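Local atomic coordinates of haloacid dehalogenase domain protein hydrolase (PDB entry 4OVY), a protein that probably works as a metal-dependent hydrolase of the haloacid dehalogenase superfamily, perhaps a phosphatase, and binds calcium in the crystal. Residues P170-K173 and E174-I178; C138-Q141 and P142-E145; F59-D62 and R63-L67; L99-L102 and T103-T106. One frame throughout, in Å; residues are numbered along the deposited sequence.

Contacts 1 and 2 lie on the calcium-binding core of the protein and touch each other: Val175 and Tyr176 of contact 1 pack on Val139 and Leu144 of contact 2. Contacts 3 and 4 form another pair, in the helices 55-67 and 95-106, joined where Leu102 meets Ala60 and Val64. All four are partly buried, but the centres of contacts 1 and 2 lie about 12 and 13 Å from the chain's centre, those of contacts 4 and 3 farther out at about 17 and 21 Å. Contacts 1 and 2 deal with helix ends, whereas contacts 3 and 4 are helix body for the most part, one using a salt bridge and a CH-pi contact, the other threonine hydroxyls.

Contact 1 (P170-K173 and E174-I178); sequences PWAK and EVYGI
The carbonyl oxygen of Ala172 is gripped by two amides. Tyr176 N donates to Ala172 O at 2.8 Å and Ile178 N to the same Ala172 O at 3.3 Å, from opposite faces of its plane. Gly177, the first residue to leave helical geometry, takes a positive phi (76°), and the chain turns back so that Ile178 N can reach Ala172 O. Its own amide gives Lys173 O a weak bond.

At the other end of helix 172-176 Trp171 is the N-cap. Its carbonyl oxygen accepts from Val175 N at 3.0 Å, while a water links Pro170 O to Glu174 N. With CG between the backbone N and the carbonyl carbon (chi1 53°), the indole lies beside Val175 and the Tyr176 ring; the two rings point the same way, planes 55° apart, and Trp171 CZ3 comes to 3.5 Å from Tyr176 CE2. Val175 CG2 meets the indole at its edge, 3.7 Å from Trp171 CE3. Phe167 O accepts from Trp171 NE1.

About 7 Å separates the side chains of Trp171 and the calcium ligand Asp44. Trp171 also meets Ile123 of helix 112-125, while Tyr176 and Ile178 press on helix 141-152 and strand 156-161 of the central sheet.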
loop_
_atom_site.group_PDB
_atom_site.type_symbol
_atom_site.label_atom_id
_atom_site.label_comp_id
_atom_site.label_asym_id
_atom_site.label_seq_id
_atom_site.Cartn_x
_atom_site.Cartn_y
_atom_site.Cartn_z
ATOM N N PRO A 170 -7.842 -9.654 -8.499
ATOM C CA PRO A 170 -9.223 -10.069 -8.734
ATOM C C PRO A 170 -9.678 -11.324 -7.968
ATOM O O PRO A 170 -10.871 -11.464 -7.707
ATOM C CB PRO A 170 -9.267 -10.318 -10.246
ATOM C CG PRO A 170 -8.165 -9.480 -10.800
ATOM C CD PRO A 170 -7.090 -9.513 -9.761
ATOM N N TRP A 171 -8.747 -12.206 -7.612
ATOM C CA TRP A 171 -9.094 -13.515 -7.039
ATOM C C TRP A 171 -8.416 -13.850 -5.700
ATOM O O TRP A 171 -8.786 -14.839 -5.053
ATOM C CB TRP A 171 -8.789 -14.617 -8.064
ATOM C CG TRP A 171 -7.394 -14.564 -8.605
ATOM C CD1 TRP A 171 -6.966 -13.881 -9.712
ATOM C CD2 TRP A 171 -6.243 -15.200 -8.060
ATOM N NE1 TRP A 171 -5.616 -14.056 -9.889
ATOM C CE2 TRP A 171 -5.143 -14.860 -8.887
ATOM C CE3 TRP A 171 -6.025 -16.021 -6.951
ATOM C CZ2 TRP A 171 -3.852 -15.323 -8.639
ATOM C CZ3 TRP A 171 -4.737 -16.482 -6.707
ATOM C CH2 TRP A 171 -3.669 -16.131 -7.546
ATOM N N ALA A 172 -7.447 -13.042 -5.275
ATOM C CA ALA A 172 -6.634 -13.379 -4.091
ATOM C C ALA A 172 -7.441 -13.420 -2.789
ATOM O O ALA A 172 -7.117 -14.191 -1.871
ATOM C CB ALA A 172 -5.448 -12.419 -3.958
ATOM N N LYS A 173 -8.490 -12.602 -2.696
ATOM C CA LYS A 173 -9.305 -12.592 -1.485
ATOM C C LYS A 173 -10.080 -13.892 -1.368
ATOM O O LYS A 173 -10.057 -14.520 -0.311
ATOM C CB LYS A 173 -10.258 -11.408 -1.438
ATOM C CG LYS A 173 -10.789 -11.136 -0.038
ATOM C CD LYS A 173 -11.888 -10.089 -0.079
ATOM C CE LYS A 173 -13.252 -10.715 -0.321
ATOM N NZ LYS A 173 -13.913 -11.060 0.968
ATOM N N GLU A 174 -10.750 -14.299 -2.446
ATOM C CA GLU A 174 -11.501 -15.559 -2.439
ATOM C C GLU A 174 -10.595 -16.765 -2.200
ATOM O O GLU A 174 -10.950 -17.677 -1.454
ATOM C CB GLU A 174 -12.245 -15.760 -3.759
ATOM C CG GLU A 174 -13.126 -17.009 -3.794
ATOM C CD GLU A 174 -13.388 -17.536 -5.204
ATOM O OE1 GLU A 174 -13.268 -16.760 -6.184
ATOM O OE2 GLU A 174 -13.718 -18.739 -5.336
ATOM N N VAL A 175 -9.436 -16.772 -2.849
ATOM C CA VAL A 175 -8.587 -17.962 -2.893
ATOM C C VAL A 175 -7.676 -18.068 -1.675
ATOM O O VAL A 175 -7.568 -19.144 -1.083
ATOM C CB VAL A 175 -7.762 -18.001 -4.201
ATOM C CG1 VAL A 175 -6.756 -19.143 -4.187
ATOM C CG2 VAL A 175 -8.696 -18.128 -5.404
ATOM N N TYR A 176 -7.033 -16.960 -1.308
ATOM C CA TYR A 176 -6.062 -16.931 -0.204
ATOM C C TYR A 176 -6.564 -16.240 1.059
ATOM O O TYR A 176 -5.900 -16.308 2.099
ATOM C CB TYR A 176 -4.781 -16.193 -0.636
ATOM C CG TYR A 176 -4.006 -16.830 -1.764
ATOM C CD1 TYR A 176 -3.734 -18.195 -1.775
ATOM C CD2 TYR A 176 -3.496 -16.054 -2.806
ATOM C CE1 TYR A 176 -3.001 -18.772 -2.800
ATOM C CE2 TYR A 176 -2.763 -16.624 -3.837
ATOM C CZ TYR A 176 -2.516 -17.980 -3.830
ATOM O OH TYR A 176 -1.785 -18.552 -4.842
ATOM N N GLY A 177 -7.697 -15.547 0.975
ATOM C CA GLY A 177 -8.170 -14.726 2.089
ATOM C C GLY A 177 -7.397 -13.429 2.235
ATOM O O GLY A 177 -7.406 -12.819 3.296
ATOM N N ILE A 178 -6.734 -12.995 1.163
ATOM C CA ILE A 178 -5.902 -11.807 1.207
ATOM C C ILE A 178 -6.555 -10.710 0.372
ATOM O O ILE A 178 -6.691 -10.862 -0.855
ATOM C CB ILE A 178 -4.485 -12.117 0.690
ATOM C CG1 ILE A 178 -3.823 -13.156 1.605
ATOM C CG2 ILE A 178 -3.656 -10.841 0.617
ATOM C CD1 ILE A 178 -2.491 -13.679 1.103
HETATM O O HOH W 1 -11.569 -12.645 -4.737
#

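Contact 2 (C138-Q141 and P142-E145); sequences CVYQ and PMLE. With EDO (1,2-ethanediol), chain F.
Gln141 reaches over the first turn of its helix to Glu145, meeting neighbours on the way. CB sits beside the proline that follows, 3.4 Å from Pro142 CD. CG stands anti to the backbone N (chi1 172°), with Gln141 CG 3.7 Å from Glu145 OE2, and the bend at chi2 turns the amide forward along the helix, toward Glu145. OE1 of Gln141 comes to 3.8 Å from Leu144 CD1, an apolar neighbour. At the tip, Gln141 NE2 donates to Glu145 OE2 at 3.1 Å, almost straight at 175°. The acceptor lies in the plane of the amide, but the carboxylate is turned 66° from it and is met on its anti side. NE2 of Gln141 also gives a hydrogen bond to O2 of a 1,2-ethanediol, probably from the crystallisation liquor, 3.2 Å away. Ser6 OG is a second partner of Glu145 OE2.

This is the start of helix 141-152, which leads into strand 156-161 of the core sheet, as in the Rossmann-like fold of haloacid dehalogenases. Tyr140 is the N-cap, and its carbonyl oxygen accepts from Leu144 N at 3.0 Å and more weakly from Met143 N. Met143, present as selenomethionine, lays its CG at the edge of the Tyr140 ring, 3.8 Å from Tyr140 CB. The ring itself leads away, its hydroxyl bonded to Glu265. Val139 CG2 touches Leu144 CD1 at 4.0 Å, the two side chains crossing at about a right angle.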
loop_
_atom_site.group_PDB
_atom_site.type_symbol
_atom_site.label_atom_id
_atom_site.label_comp_id
_atom_site.label_asym_id
_atom_site.label_seq_id
_atom_site.Cartn_x
_atom_site.Cartn_y
_atom_site.Cartn_z
ATOM N N CYS A 138 -4.776 -24.793 -8.242
ATOM C CA CYS A 138 -3.421 -25.316 -8.144
ATOM C C CYS A 138 -2.636 -24.562 -7.067
ATOM O O CYS A 138 -1.439 -24.293 -7.200
ATOM C CB CYS A 138 -2.744 -25.266 -9.514
ATOM S SG CYS A 138 -3.658 -26.207 -10.770
ATOM N N VAL A 139 -3.343 -24.241 -5.987
ATOM C CA VAL A 139 -2.770 -23.591 -4.819
ATOM C C VAL A 139 -2.408 -24.683 -3.820
ATOM O O VAL A 139 -2.936 -25.800 -3.892
ATOM C CB VAL A 139 -3.737 -22.565 -4.189
ATOM C CG1 VAL A 139 -4.034 -21.435 -5.172
ATOM C CG2 VAL A 139 -5.036 -23.220 -3.731
ATOM N N TYR A 140 -1.497 -24.367 -2.905
ATOM C CA TYR A 140 -0.996 -25.350 -1.952
ATOM C C TYR A 140 -1.830 -25.369 -0.679
ATOM O O TYR A 140 -1.860 -24.398 0.073
ATOM C CB TYR A 140 0.471 -25.085 -1.625
ATOM C CG TYR A 140 1.368 -25.021 -2.844
ATOM C CD1 TYR A 140 1.201 -25.898 -3.915
ATOM C CD2 TYR A 140 2.389 -24.083 -2.921
ATOM C CE1 TYR A 140 2.025 -25.841 -5.021
ATOM C CE2 TYR A 140 3.221 -24.021 -4.025
ATOM C CZ TYR A 140 3.035 -24.891 -5.073
ATOM O OH TYR A 140 3.857 -24.824 -6.175
ATOM N N GLN A 141 -2.507 -26.491 -0.456
ATOM C CA GLN A 141 -3.370 -26.667 0.697
ATOM C C GLN A 141 -2.628 -26.422 2.021
ATOM O O GLN A 141 -3.175 -25.774 2.917
ATOM C CB GLN A 141 -4.010 -28.064 0.666
ATOM C CG GLN A 141 -4.789 -28.448 1.914
ATOM C CD GLN A 141 -6.015 -27.580 2.153
ATOM O OE1 GLN A 141 -6.664 -27.110 1.215
ATOM N NE2 GLN A 141 -6.352 -27.384 3.417
ATOM N N PRO A 142 -1.379 -26.918 2.148
ATOM C CA PRO A 142 -0.647 -26.612 3.377
ATOM C C PRO A 142 -0.406 -25.114 3.592
ATOM O O PRO A 142 -0.374 -24.652 4.733
ATOM C CB PRO A 142 0.675 -27.370 3.198
ATOM C CG PRO A 142 0.344 -28.475 2.260
ATOM C CD PRO A 142 -0.647 -27.876 1.309
HETATM N N MSE A 143 -0.262 -24.352 2.514
HETATM C CA MSE A 143 -0.065 -22.909 2.642
HETATM C C MSE A 143 -1.370 -22.226 2.968
HETATM O O MSE A 143 -1.380 -21.235 3.684
HETATM C CB MSE A 143 0.582 -22.314 1.385
HETATM C CG MSE A 143 1.958 -22.923 1.119
HETATM SE SE MSE A 143 3.255 -22.509 2.556
HETATM C CE MSE A 143 3.501 -20.609 2.104
ATOM N N LEU A 144 -2.487 -22.736 2.460
ATOM C CA LEU A 144 -3.795 -22.211 2.871
ATOM C C LEU A 144 -3.993 -22.380 4.382
ATOM O O LEU A 144 -4.503 -21.487 5.063
ATOM C CB LEU A 144 -4.927 -22.910 2.131
ATOM C CG LEU A 144 -4.974 -22.798 0.606
ATOM C CD1 LEU A 144 -6.243 -23.475 0.104
ATOM C CD2 LEU A 144 -4.900 -21.350 0.153
ATOM N N GLU A 145 -3.590 -23.534 4.896
ATOM C CA GLU A 145 -3.624 -23.787 6.337
ATOM C C GLU A 145 -2.723 -22.818 7.101
ATOM O O GLU A 145 -3.115 -22.290 8.140
ATOM C CB GLU A 145 -3.227 -25.231 6.638
ATOM C CG GLU A 145 -4.259 -26.234 6.159
ATOM C CD GLU A 145 -3.773 -27.665 6.198
ATOM O OE1 GLU A 145 -2.705 -27.930 6.806
ATOM O OE2 GLU A 145 -4.472 -28.528 5.621
HETATM C C1 EDO F . -8.224 -23.099 5.244
HETATM O O1 EDO F . -7.896 -23.600 6.542
HETATM C C2 EDO F . -7.851 -24.141 4.202
HETATM O O2 EDO F . -8.529 -25.370 4.492
#

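Contact 3 (F59-D62 and R63-L67); sequences FALD and RVRLL
With CG of Phe59 anti to its backbone N (chi1 165°), the phenyl ring is carried forward along the helix to Arg63. The arginine chain is bent at chi2 and chi3 and folds over one face of that ring. Arg63 CG stands 3.7 Å from Phe59 CZ, close to the ring normal, in a CH-pi contact, and Arg63 CD follows at 3.9 Å from Phe59 CE1. The guanidinium, its plane 19° from that of the ring, lies beyond this contact and is not stacked on the face. Arg63 NE is hydrogen-bonded to His107 NE2, which helps hold the far end of the chain.

Further along, Asp62 and Arg65 make a salt bridge three positions apart: Asp62 OD1 lies 3.2 Å from Arg65 NH1, in the plane of the guanidinium at its edge, with the carboxylate turned 58° against it. The other oxygen, Asp62 OD2, is bonded to Trp122 NE1.

All of this rides on helix 55-67, part of a helical insertion between strands 38-41 and 156-161, consistent with the cap found at this point in many haloacid dehalogenases. Regular bonds run up it, such as Val64 N to Ala60 O at 2.9 Å. Arg65, extended as far as NE, also lies alongside Leu61, with its NH1 3.6 Å from Leu61 CB and its NH2 3.8 Å from Leu61 CD2. Val64 and Ala60 both lean on Leu102 of helix 95-106.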
loop_
_atom_site.group_PDB
_atom_site.type_symbol
_atom_site.label_atom_id
_atom_site.label_comp_id
_atom_site.label_asym_id
_atom_site.label_seq_id
_atom_site.Cartn_x
_atom_site.Cartn_y
_atom_site.Cartn_z
ATOM N N PHE A 59 -1.279 -16.425 -19.183
ATOM C CA PHE A 59 -2.288 -15.403 -19.497
ATOM C C PHE A 59 -1.808 -14.499 -20.633
ATOM O O PHE A 59 -2.521 -14.304 -21.619
ATOM C CB PHE A 59 -2.607 -14.598 -18.225
ATOM C CG PHE A 59 -3.341 -13.307 -18.459
ATOM C CD1 PHE A 59 -4.717 -13.296 -18.657
ATOM C CD2 PHE A 59 -2.667 -12.093 -18.413
ATOM C CE1 PHE A 59 -5.403 -12.105 -18.837
ATOM C CE2 PHE A 59 -3.344 -10.899 -18.600
ATOM C CZ PHE A 59 -4.713 -10.900 -18.815
ATOM N N ALA A 60 -0.590 -13.979 -20.502
ATOM C CA ALA A 60 -0.018 -13.085 -21.517
ATOM C C ALA A 60 0.061 -13.768 -22.886
ATOM O O ALA A 60 -0.223 -13.147 -23.913
ATOM C CB ALA A 60 1.355 -12.596 -21.080
ATOM N N LEU A 61 0.432 -15.045 -22.892
ATOM C CA LEU A 61 0.456 -15.851 -24.114
ATOM C C LEU A 61 -0.908 -15.900 -24.806
ATOM O O LEU A 61 -1.007 -15.695 -26.026
ATOM C CB LEU A 61 0.951 -17.279 -23.818
ATOM C CG LEU A 61 2.454 -17.532 -24.006
ATOM C CD1 LEU A 61 3.332 -16.493 -23.317
ATOM C CD2 LEU A 61 2.831 -18.939 -23.556
ATOM N N ASP A 62 -1.958 -16.175 -24.036
ATOM C CA ASP A 62 -3.311 -16.234 -24.603
ATOM C C ASP A 62 -3.752 -14.868 -25.117
ATOM O O ASP A 62 -4.363 -14.760 -26.194
ATOM C CB ASP A 62 -4.320 -16.773 -23.585
ATOM C CG ASP A 62 -4.206 -18.276 -23.383
ATOM O OD1 ASP A 62 -3.498 -18.940 -24.176
ATOM O OD2 ASP A 62 -4.834 -18.797 -22.431
ATOM N N ARG A 63 -3.422 -13.822 -24.367
ATOM C CA ARG A 63 -3.769 -12.459 -24.777
ATOM C C ARG A 63 -3.066 -12.062 -26.078
ATOM O O ARG A 63 -3.698 -11.515 -26.970
ATOM C CB ARG A 63 -3.455 -11.464 -23.665
ATOM C CG ARG A 63 -4.296 -11.655 -22.405
ATOM C CD ARG A 63 -5.780 -11.450 -22.649
ATOM N NE ARG A 63 -6.071 -10.101 -23.125
ATOM C CZ ARG A 63 -7.193 -9.741 -23.737
ATOM N NH1 ARG A 63 -8.161 -10.622 -23.978
ATOM N NH2 ARG A 63 -7.337 -8.481 -24.120
ATOM N N VAL A 64 -1.770 -12.349 -26.184
ATOM C CA VAL A 64 -1.011 -12.060 -27.412
ATOM C C VAL A 64 -1.613 -12.816 -28.598
ATOM O O VAL A 64 -1.833 -12.242 -29.668
ATOM C CB VAL A 64 0.492 -12.387 -27.246
ATOM C CG1 VAL A 64 1.217 -12.430 -28.590
ATOM C CG2 VAL A 64 1.148 -11.370 -26.326
ATOM N N ARG A 65 -1.905 -14.096 -28.399
ATOM C CA ARG A 65 -2.528 -14.899 -29.454
ATOM C C ARG A 65 -3.860 -14.315 -29.917
ATOM O O ARG A 65 -4.137 -14.280 -31.112
ATOM C CB ARG A 65 -2.708 -16.345 -28.998
ATOM C CG ARG A 65 -1.390 -17.091 -28.932
ATOM C CD ARG A 65 -1.580 -18.581 -28.742
ATOM N NE ARG A 65 -0.334 -19.200 -28.301
ATOM C CZ ARG A 65 -0.053 -19.568 -27.050
ATOM N NH1 ARG A 65 -0.936 -19.406 -26.063
ATOM N NH2 ARG A 65 1.127 -20.117 -26.786
ATOM N N LEU A 66 -4.672 -13.852 -28.972
ATOM C CA LEU A 66 -5.972 -13.266 -29.291
ATOM C C LEU A 66 -5.806 -11.957 -30.074
ATOM O O LEU A 66 -6.581 -11.668 -30.991
ATOM C CB LEU A 66 -6.767 -13.016 -28.005
ATOM C CG LEU A 66 -8.214 -12.542 -28.147
ATOM C CD1 LEU A 66 -9.063 -13.605 -28.834
ATOM C CD2 LEU A 66 -8.794 -12.192 -26.783
ATOM N N LEU A 67 -4.787 -11.181 -29.718
ATOM C CA LEU A 67 -4.557 -9.868 -30.331
ATOM C C LEU A 67 -3.750 -9.905 -31.635
ATOM O O LEU A 67 -3.721 -8.914 -32.367
ATOM C CB LEU A 67 -3.840 -8.956 -29.333
ATOM C CG LEU A 67 -4.642 -8.614 -28.080
ATOM C CD1 LEU A 67 -3.724 -8.024 -27.018
ATOM C CD2 LEU A 67 -5.795 -7.675 -28.406
#

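Contact 4 (L99-L102 and T103-T106); sequences LTEL and TMAT
Thr103 turns its hydroxyl back down helix 95-106 to the carbonyl of Leu99, four residues earlier, a bond familiar from threonines inside helices. The helix belongs to the insertion between strands 38-41 and 156-161, probably the cap of this haloacid dehalogenase. With OG1 beside the backbone N (chi1 -54°), Thr103 brings two donors to one acceptor: Thr103 OG1 is 2.9 Å and Thr103 N 3.1 Å from Leu99 O, and they arrive from opposite faces of the carbonyl plane. Thr103 OG1 is held a second time by Gln56 NE2 of helix 55-67.

Leu102 is directed away from residues 103-106 and packs on Phe80 of helix 80-84. Met104, present as selenomethionine, runs out extended and then bends at its last torsion, so that its methyl CE folds back to 3.7 Å from Glu101 O; it also packs on Leu207 and Val188. Glu101 meanwhile sends its carboxylate to a salt bridge with Lys97. The backbone bonds up to Ala105 are regular, Met104 N to Thr100 O being 2.7 Å.

Thr106 has its hydroxyl between the backbone N and the carbonyl carbon (chi1 51°). That rotation places Thr106 OG1 2.8 Å from Leu102 O and 3.1 Å from Thr103 O, two carbonyls competing for one proton.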
loop_
_atom_site.group_PDB
_atom_site.type_symbol
_atom_site.label_atom_id
_atom_site.label_comp_id
_atom_site.label_asym_id
_atom_site.label_seq_id
_atom_site.Cartn_x
_atom_site.Cartn_y
_atom_site.Cartn_z
ATOM N N LEU A 99 7.793 -9.643 -18.071
ATOM C CA LEU A 99 6.398 -10.049 -17.926
ATOM C C LEU A 99 5.448 -8.853 -17.754
ATOM O O LEU A 99 4.392 -8.787 -18.392
ATOM C CB LEU A 99 6.274 -11.015 -16.743
ATOM C CG LEU A 99 4.871 -11.457 -16.331
ATOM C CD1 LEU A 99 4.194 -12.204 -17.467
ATOM C CD2 LEU A 99 4.955 -12.322 -15.075
ATOM N N THR A 100 5.818 -7.902 -16.901
ATOM C CA THR A 100 4.992 -6.721 -16.719
ATOM C C THR A 100 5.056 -5.811 -17.961
ATOM O O THR A 100 4.038 -5.254 -18.350
ATOM C CB THR A 100 5.306 -5.988 -15.393
ATOM O OG1 THR A 100 4.765 -6.752 -14.310
ATOM C CG2 THR A 100 4.674 -4.605 -15.337
ATOM N N GLU A 101 6.218 -5.701 -18.608
ATOM C CA GLU A 101 6.302 -4.951 -19.868
ATOM C C GLU A 101 5.413 -5.545 -20.968
ATOM O O GLU A 101 4.787 -4.807 -21.729
ATOM C CB GLU A 101 7.748 -4.850 -20.362
ATOM C CG GLU A 101 8.595 -3.915 -19.519
ATOM C CD GLU A 101 10.061 -3.900 -19.913
ATOM O OE1 GLU A 101 10.593 -4.937 -20.359
ATOM O OE2 GLU A 101 10.688 -2.842 -19.752
ATOM N N LEU A 102 5.367 -6.873 -21.052
ATOM C CA LEU A 102 4.537 -7.548 -22.042
ATOM C C LEU A 102 3.056 -7.279 -21.757
ATOM O O LEU A 102 2.280 -6.990 -22.673
ATOM C CB LEU A 102 4.831 -9.050 -22.048
ATOM C CG LEU A 102 4.006 -9.946 -22.968
ATOM C CD1 LEU A 102 4.130 -9.490 -24.412
ATOM C CD2 LEU A 102 4.442 -11.397 -22.827
ATOM N N THR A 103 2.676 -7.354 -20.484
ATOM C CA THR A 103 1.303 -7.085 -20.083
ATOM C C THR A 103 0.958 -5.605 -20.296
ATOM O O THR A 103 -0.134 -5.276 -20.764
ATOM C CB THR A 103 1.080 -7.490 -18.609
ATOM O OG1 THR A 103 1.484 -8.855 -18.423
ATOM C CG2 THR A 103 -0.373 -7.338 -18.226
HETATM N N MSE A 104 1.911 -4.729 -19.971
HETATM C CA MSE A 104 1.781 -3.284 -20.163
HETATM C C MSE A 104 1.509 -2.951 -21.608
HETATM O O MSE A 104 0.600 -2.177 -21.905
HETATM C CB MSE A 104 3.084 -2.609 -19.719
HETATM C CG MSE A 104 3.172 -1.110 -19.983
HETATM SE SE MSE A 104 5.056 -0.534 -19.862
HETATM C CE MSE A 104 5.725 -1.274 -21.569
ATOM N N ALA A 105 2.291 -3.532 -22.517
ATOM C CA ALA A 105 2.190 -3.197 -23.938
ATOM C C ALA A 105 0.884 -3.672 -24.580
ATOM O O ALA A 105 0.489 -3.151 -25.617
ATOM C CB ALA A 105 3.381 -3.760 -24.704
ATOM N N THR A 106 0.226 -4.655 -23.965
ATOM C CA THR A 106 -0.949 -5.291 -24.549
ATOM C C THR A 106 -2.264 -4.870 -23.901
ATOM O O THR A 106 -3.325 -5.266 -24.375
ATOM C CB THR A 106 -0.832 -6.831 -24.501
ATOM O OG1 THR A 106 -0.500 -7.267 -23.174
ATOM C CG2 THR A 106 0.248 -7.304 -25.469
#